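Local structure of alpha-n-acetylglucosaminidase family protein (Clostridium perfringens, 4A41) at residues 85-90 with 127-132; 100-105 with 119-124. The protein binds galactose as a family 32 carbohydrate-binding module, probably helping a family 89 alpha-N-acetylglucosaminidase to engage its glycan targets. All coordinates share one frame; numbering follows the deposited sequence.

Overall arrangement
The fold is the beta sandwich of F5/8 type C domains. Contact 1 pairs strands 80-89 and 128-137 in one antiparallel sheet; contact 2 ends the hairpin of strands 102-107 and 113-120 in the other, then follows the chain back toward contact 1. Their centres lie about 10 Å apart, joined by Trp121: its CZ3 is 3.5 Å from Tyr88 CD2 and its CE2 is 3.5 Å from Lys128 CB. Leu130 also packs against Tyr102. Neither contact supplies a galactose or calcium ligand; the side chain of Asp123 is about 13 Å from the sugar, and that of Leu89 about 7 Å from the bound calcium ion.

Contact 1: residues 85-90 with 127-132; sequences KFTYLP and LKTLKF
Phe86 and Leu130 exchange two backbone hydrogen bonds, as do Tyr88 and Lys128, and these two antiparallel hydrogen-bonded pairs zip strand 80-89 to the sheet-edge strand 128-137. On the face carrying Lys85, Thr87, Thr129 and Lys131, Thr87 CG2 nudges Thr129 OG1 at 3.6 Å, while the methyl of Thr129, CG2, meets Lys85 CD at 3.9 Å, where the lysine chain slants across it. Nearer the loop, Leu127 CD1 sits against the strand between Thr87 CB (3.9 Å) and Leu89 CB (3.8 Å), and 3.6 Å from Tyr88 O. The other face looks into the sandwich. There Phe86 and Leu130 stand side by side, Phe86 CD2 4.1 Å from Leu130 CD1. With its CG set between the backbone N and carbonyl carbon (chi1 37°), Phe132 reaches across to the Lys85-Phe86 backbone, Phe86 CB lying at its ring edge and its CZ 3.5 Å from Lys85 N. The polar ends find partners beyond the pair, Tyr88 OH bonding to Ser153 O. Bent at chi2 and chi4, Lys128 lays CB and CG along the Tyr88 ring edge, CG 3.8 Å from Tyr88 CD2, and brings NZ, probably charged, to Ser126 O.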
loop_
_atom_site.group_PDB
_atom_site.type_symbol
_atom_site.label_atom_id
_atom_site.label_comp_id
_atom_site.label_asym_id
_atom_site.label_seq_id
_atom_site.Cartn_x
_atom_site.Cartn_y
_atom_site.Cartn_z
ATOM N N LYS A 85 -9.377 -8.541 5.058
ATOM C CA LYS A 85 -8.460 -7.788 5.918
ATOM C C LYS A 85 -7.267 -7.300 5.090
ATOM O O LYS A 85 -6.909 -7.910 4.078
ATOM C CB LYS A 85 -8.022 -8.670 7.105
ATOM C CG LYS A 85 -7.056 -7.997 8.096
ATOM C CD LYS A 85 -6.891 -8.859 9.350
ATOM C CE LYS A 85 -5.898 -9.978 9.182
ATOM N NZ LYS A 85 -5.482 -10.599 10.504
ATOM N N PHE A 86 -6.684 -6.195 5.532
ATOM C CA PHE A 86 -5.541 -5.588 4.869
ATOM C C PHE A 86 -4.638 -5.001 5.927
ATOM O O PHE A 86 -5.133 -4.351 6.846
ATOM C CB PHE A 86 -6.027 -4.483 3.914
ATOM C CG PHE A 86 -4.905 -3.761 3.193
ATOM C CD1 PHE A 86 -4.441 -4.220 1.956
ATOM C CD2 PHE A 86 -4.365 -2.575 3.721
ATOM C CE1 PHE A 86 -3.452 -3.551 1.275
ATOM C CE2 PHE A 86 -3.345 -1.892 3.043
ATOM C CZ PHE A 86 -2.884 -2.378 1.830
ATOM N N THR A 87 -3.326 -5.221 5.833
ATOM C CA THR A 87 -2.443 -4.598 6.820
ATOM C C THR A 87 -1.406 -3.737 6.128
ATOM O O THR A 87 -0.925 -4.083 5.034
ATOM C CB THR A 87 -1.749 -5.629 7.746
ATOM O OG1 THR A 87 -0.909 -6.514 6.972
ATOM C CG2 THR A 87 -2.814 -6.443 8.548
ATOM N N TYR A 88 -1.117 -2.597 6.767
ATOM C CA TYR A 88 -0.127 -1.646 6.300
ATOM C C TYR A 88 0.942 -1.545 7.372
ATOM O O TYR A 88 0.639 -1.118 8.496
ATOM C CB TYR A 88 -0.812 -0.281 6.075
ATOM C CG TYR A 88 0.115 0.912 6.002
ATOM C CD1 TYR A 88 1.006 1.063 4.946
ATOM C CD2 TYR A 88 0.101 1.874 7.007
ATOM C CE1 TYR A 88 1.860 2.178 4.877
ATOM C CE2 TYR A 88 0.975 2.986 6.951
ATOM C CZ TYR A 88 1.848 3.115 5.885
ATOM O OH TYR A 88 2.702 4.198 5.782
ATOM N N LEU A 89 2.173 -1.942 7.029
ATOM C CA LEU A 89 3.321 -1.785 7.925
ATOM C C LEU A 89 4.159 -0.612 7.440
ATOM O O LEU A 89 4.711 -0.643 6.327
ATOM C CB LEU A 89 4.171 -3.065 7.993
ATOM C CG LEU A 89 5.393 -2.971 8.924
ATOM C CD1 LEU A 89 4.918 -2.913 10.388
ATOM C CD2 LEU A 89 6.331 -4.162 8.699
ATOM N N PRO A 90 4.242 0.464 8.247
ATOM C CA PRO A 90 5.075 1.600 7.890
ATOM C C PRO A 90 6.548 1.244 7.931
ATOM O O PRO A 90 6.956 0.231 8.537
ATOM C CB PRO A 90 4.827 2.597 9.035
ATOM C CG PRO A 90 3.450 2.228 9.570
ATOM C CD PRO A 90 3.426 0.729 9.448
ATOM N N LEU A 127 1.879 -1.280 13.033
ATOM C CA LEU A 127 1.052 -1.957 12.029
ATOM C C LEU A 127 -0.349 -1.393 12.070
ATOM O O LEU A 127 -0.957 -1.255 13.166
ATOM C CB LEU A 127 0.992 -3.465 12.299
ATOM C CG LEU A 127 0.304 -4.320 11.236
ATOM C CD1 LEU A 127 1.170 -4.384 9.957
ATOM C CD2 LEU A 127 0.006 -5.718 11.773
ATOM N N LYS A 128 -0.870 -1.066 10.894
ATOM C CA LYS A 128 -2.236 -0.567 10.772
ATOM C C LYS A 128 -3.059 -1.650 10.084
ATOM O O LYS A 128 -2.724 -2.115 8.976
ATOM C CB LYS A 128 -2.312 0.748 9.969
ATOM C CG LYS A 128 -1.413 1.911 10.454
ATOM C CD LYS A 128 -1.568 2.153 11.985
ATOM C CE LYS A 128 -0.879 3.478 12.409
ATOM N NZ LYS A 128 0.604 3.495 12.051
ATOM N N THR A 129 -4.164 -2.040 10.725
ATOM C CA THR A 129 -4.991 -3.123 10.203
ATOM C C THR A 129 -6.385 -2.640 9.832
ATOM O O THR A 129 -7.048 -1.924 10.614
ATOM C CB THR A 129 -5.103 -4.244 11.266
ATOM O OG1 THR A 129 -3.794 -4.737 11.561
ATOM C CG2 THR A 129 -5.993 -5.388 10.801
ATOM N N LEU A 130 -6.819 -3.050 8.648
ATOM C CA LEU A 130 -8.202 -2.803 8.183
ATOM C C LEU A 130 -8.924 -4.116 8.100
ATOM O O LEU A 130 -8.401 -5.097 7.585
ATOM C CB LEU A 130 -8.228 -2.115 6.817
ATOM C CG LEU A 130 -7.445 -0.795 6.715
ATOM C CD1 LEU A 130 -7.361 -0.328 5.282
ATOM C CD2 LEU A 130 -8.081 0.267 7.608
ATOM N N LYS A 131 -10.148 -4.139 8.631
ATOM C CA LYS A 131 -11.014 -5.328 8.531
ATOM C C LYS A 131 -12.316 -4.860 7.950
ATOM O O LYS A 131 -12.862 -3.842 8.379
ATOM C CB LYS A 131 -11.265 -5.931 9.906
ATOM C CG LYS A 131 -9.996 -6.463 10.518
ATOM C CD LYS A 131 -10.208 -6.766 11.980
ATOM C CE LYS A 131 -9.016 -7.548 12.501
ATOM N NZ LYS A 131 -9.304 -8.110 13.860
ATOM N N PHE A 132 -12.822 -5.571 6.957
ATOM C CA PHE A 132 -13.987 -5.061 6.228
ATOM C C PHE A 132 -14.858 -6.212 5.736
ATOM O O PHE A 132 -14.421 -7.351 5.717
ATOM C CB PHE A 132 -13.532 -4.190 5.033
ATOM C CG PHE A 132 -12.296 -4.717 4.351
ATOM C CD1 PHE A 132 -12.373 -5.777 3.439
ATOM C CD2 PHE A 132 -11.048 -4.173 4.659
ATOM C CE1 PHE A 132 -11.217 -6.286 2.836
ATOM C CE2 PHE A 132 -9.883 -4.678 4.066
ATOM C CZ PHE A 132 -9.955 -5.714 3.154
#

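Contact 2: residues 100-105 with 119-124; sequences TKYELH and GNWDDS
Tyr102 and Gly119 form an antiparallel hydrogen-bonded pair at the open end of the hairpin of strands 102-107 and 113-120, Tyr102 N to Gly119 O at 3.0 Å and Gly119 N to Tyr102 O at 3.2 Å, and one further bond runs from Trp121 N to Thr100 O, its donor 50° out of the carbonyl plane. That last bond falls where the strand turns its corner: Thr100 and Lys101 both face Glu146 in a classic beta bulge. The Tyr102 chi1 of 66° places CG between the backbone N and carbonyl carbon, swinging the ring across the neighbouring strand. Trp121, which reaches down to Leu130 of the other sheet, stacks face-to-face on it, six-membered ring centroids 4.0 Å apart and planes at 23°. The CD2-CE2 edge of Tyr102 lies over the indole, its CE2 3.3 Å from Trp121 CE2, and Trp121 CZ2 sits over the tyrosine ring centre. Over the opposite face, toward the rim, passes the backbone of Gly119, with no side chain to hold it off. At the ring's edge a water is 2.7 Å from Tyr102 OH and 2.8 Å from Asn120 O. Thr100 CG2 rests 3.7 Å from Asp123 CB; the carboxylate of that residue makes a salt bridge to Lys95. Asp122 OD1 takes Ser124 N, in an Asx turn, and Ser124 OG. Contacts on both faces should restrict rotation of the Tyr102 ring about CB-CG, while the water gives its hydroxyl a polar link.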
loop_
_atom_site.group_PDB
_atom_site.type_symbol
_atom_site.label_atom_id
_atom_site.label_comp_id
_atom_site.label_asym_id
_atom_site.label_seq_id
_atom_site.Cartn_x
_atom_site.Cartn_y
_atom_site.Cartn_z
ATOM N N THR A 100 -1.279 8.843 6.760
ATOM C CA THR A 100 -2.144 9.255 7.878
ATOM C C THR A 100 -3.590 9.484 7.468
ATOM O O THR A 100 -4.464 9.592 8.327
ATOM C CB THR A 100 -1.603 10.508 8.563
ATOM O OG1 THR A 100 -1.429 11.516 7.570
ATOM C CG2 THR A 100 -0.247 10.191 9.256
ATOM N N LYS A 101 -3.847 9.558 6.166
ATOM C CA LYS A 101 -5.232 9.585 5.689
ATOM C C LYS A 101 -5.275 8.727 4.423
ATOM O O LYS A 101 -4.500 8.930 3.486
ATOM C CB LYS A 101 -5.685 11.021 5.388
ATOM C CG LYS A 101 -7.185 11.110 5.093
ATOM C CD LYS A 101 -7.612 12.535 4.743
ATOM C CE LYS A 101 -9.134 12.598 4.829
ATOM N NZ LYS A 101 -9.736 13.947 4.604
ATOM N N TYR A 102 -6.181 7.748 4.408
ATOM C CA TYR A 102 -6.147 6.701 3.370
ATOM C C TYR A 102 -7.545 6.389 2.852
ATOM O O TYR A 102 -8.563 6.691 3.510
ATOM C CB TYR A 102 -5.556 5.387 3.937
ATOM C CG TYR A 102 -6.468 4.794 4.983
ATOM C CD1 TYR A 102 -7.539 3.936 4.647
ATOM C CD2 TYR A 102 -6.305 5.145 6.315
ATOM C CE1 TYR A 102 -8.406 3.455 5.661
ATOM C CE2 TYR A 102 -7.147 4.663 7.304
ATOM C CZ TYR A 102 -8.183 3.830 6.983
ATOM O OH TYR A 102 -8.986 3.381 8.031
ATOM N N GLU A 103 -7.568 5.762 1.674
ATOM C CA GLU A 103 -8.723 4.981 1.200
ATOM C C GLU A 103 -8.176 3.637 0.756
ATOM O O GLU A 103 -7.021 3.550 0.275
ATOM C CB GLU A 103 -9.425 5.682 0.042
ATOM C CG GLU A 103 -9.878 7.063 0.421
ATOM C CD GLU A 103 -10.780 7.715 -0.603
ATOM O OE1 GLU A 103 -11.028 7.158 -1.707
ATOM O OE2 GLU A 103 -11.226 8.841 -0.301
ATOM N N LEU A 104 -8.992 2.601 0.893
ATOM C CA LEU A 104 -8.698 1.288 0.318
ATOM C C LEU A 104 -9.761 1.002 -0.725
ATOM O O LEU A 104 -10.963 1.122 -0.437
ATOM C CB LEU A 104 -8.680 0.221 1.410
ATOM C CG LEU A 104 -8.061 -1.091 0.924
ATOM C CD1 LEU A 104 -6.529 -1.037 0.822
ATOM C CD2 LEU A 104 -8.480 -2.226 1.826
ATOM N N HIS A 105 -9.319 0.680 -1.929
ATOM C CA HIS A 105 -10.216 0.356 -3.054
ATOM C C HIS A 105 -9.926 -1.049 -3.568
ATOM O O HIS A 105 -8.820 -1.560 -3.401
ATOM C CB HIS A 105 -10.035 1.322 -4.254
ATOM C CG HIS A 105 -10.215 2.786 -3.938
ATOM N ND1 HIS A 105 -10.030 3.764 -4.896
ATOM C CD2 HIS A 105 -10.556 3.439 -2.798
ATOM C CE1 HIS A 105 -10.234 4.956 -4.354
ATOM N NE2 HIS A 105 -10.553 4.789 -3.081
ATOM N N GLY A 119 -10.268 6.333 6.161
ATOM C CA GLY A 119 -10.064 6.814 7.514
ATOM C C GLY A 119 -8.712 7.462 7.736
ATOM O O GLY A 119 -7.988 7.833 6.795
ATOM N N ASN A 120 -8.443 7.677 9.017
ATOM C CA ASN A 120 -7.181 8.255 9.466
ATOM C C ASN A 120 -6.363 7.228 10.225
ATOM O O ASN A 120 -6.905 6.376 10.941
ATOM C CB ASN A 120 -7.440 9.448 10.407
ATOM C CG ASN A 120 -8.325 10.516 9.798
ATOM O OD1 ASN A 120 -9.219 11.047 10.477
ATOM N ND2 ASN A 120 -8.106 10.841 8.555
ATOM N N TRP A 121 -5.042 7.354 10.118
ATOM C CA TRP A 121 -4.099 6.518 10.867
ATOM C C TRP A 121 -3.132 7.440 11.577
ATOM O O TRP A 121 -2.784 8.491 11.022
ATOM C CB TRP A 121 -3.290 5.657 9.898
ATOM C CG TRP A 121 -3.999 4.422 9.388
ATOM C CD1 TRP A 121 -4.954 3.676 10.036
ATOM C CD2 TRP A 121 -3.760 3.771 8.131
ATOM N NE1 TRP A 121 -5.318 2.599 9.250
ATOM C CE2 TRP A 121 -4.604 2.639 8.079
ATOM C CE3 TRP A 121 -2.903 4.025 7.049
ATOM C CZ2 TRP A 121 -4.623 1.764 6.983
ATOM C CZ3 TRP A 121 -2.932 3.156 5.946
ATOM C CH2 TRP A 121 -3.796 2.048 5.922
ATOM N N ASP A 122 -2.667 7.029 12.757
ATOM C CA ASP A 122 -1.612 7.806 13.424
ATOM C C ASP A 122 -0.292 7.674 12.671
ATOM O O ASP A 122 -0.127 6.762 11.848
ATOM C CB ASP A 122 -1.506 7.475 14.930
ATOM C CG ASP A 122 -0.852 6.129 15.235
ATOM O OD1 ASP A 122 0.198 5.751 14.662
ATOM O OD2 ASP A 122 -1.351 5.449 16.162
ATOM N N ASP A 123 0.631 8.598 12.919
ATOM C CA ASP A 123 1.890 8.580 12.185
ATOM C C ASP A 123 2.994 7.725 12.807
ATOM O O ASP A 123 4.158 7.792 12.377
ATOM C CB ASP A 123 2.374 9.992 11.902
ATOM C CG ASP A 123 2.813 10.736 13.153
ATOM O OD1 ASP A 123 3.006 10.119 14.228
ATOM O OD2 ASP A 123 2.992 11.971 13.043
ATOM N N SER A 124 2.653 6.912 13.807
ATOM C CA SER A 124 3.615 5.992 14.387
ATOM C C SER A 124 3.952 4.827 13.432
ATOM O O SER A 124 3.236 4.595 12.434
ATOM C CB SER A 124 3.114 5.457 15.719
ATOM O OG SER A 124 2.262 4.328 15.530
HETATM O O HOH W 1 -8.793 4.279 10.605
#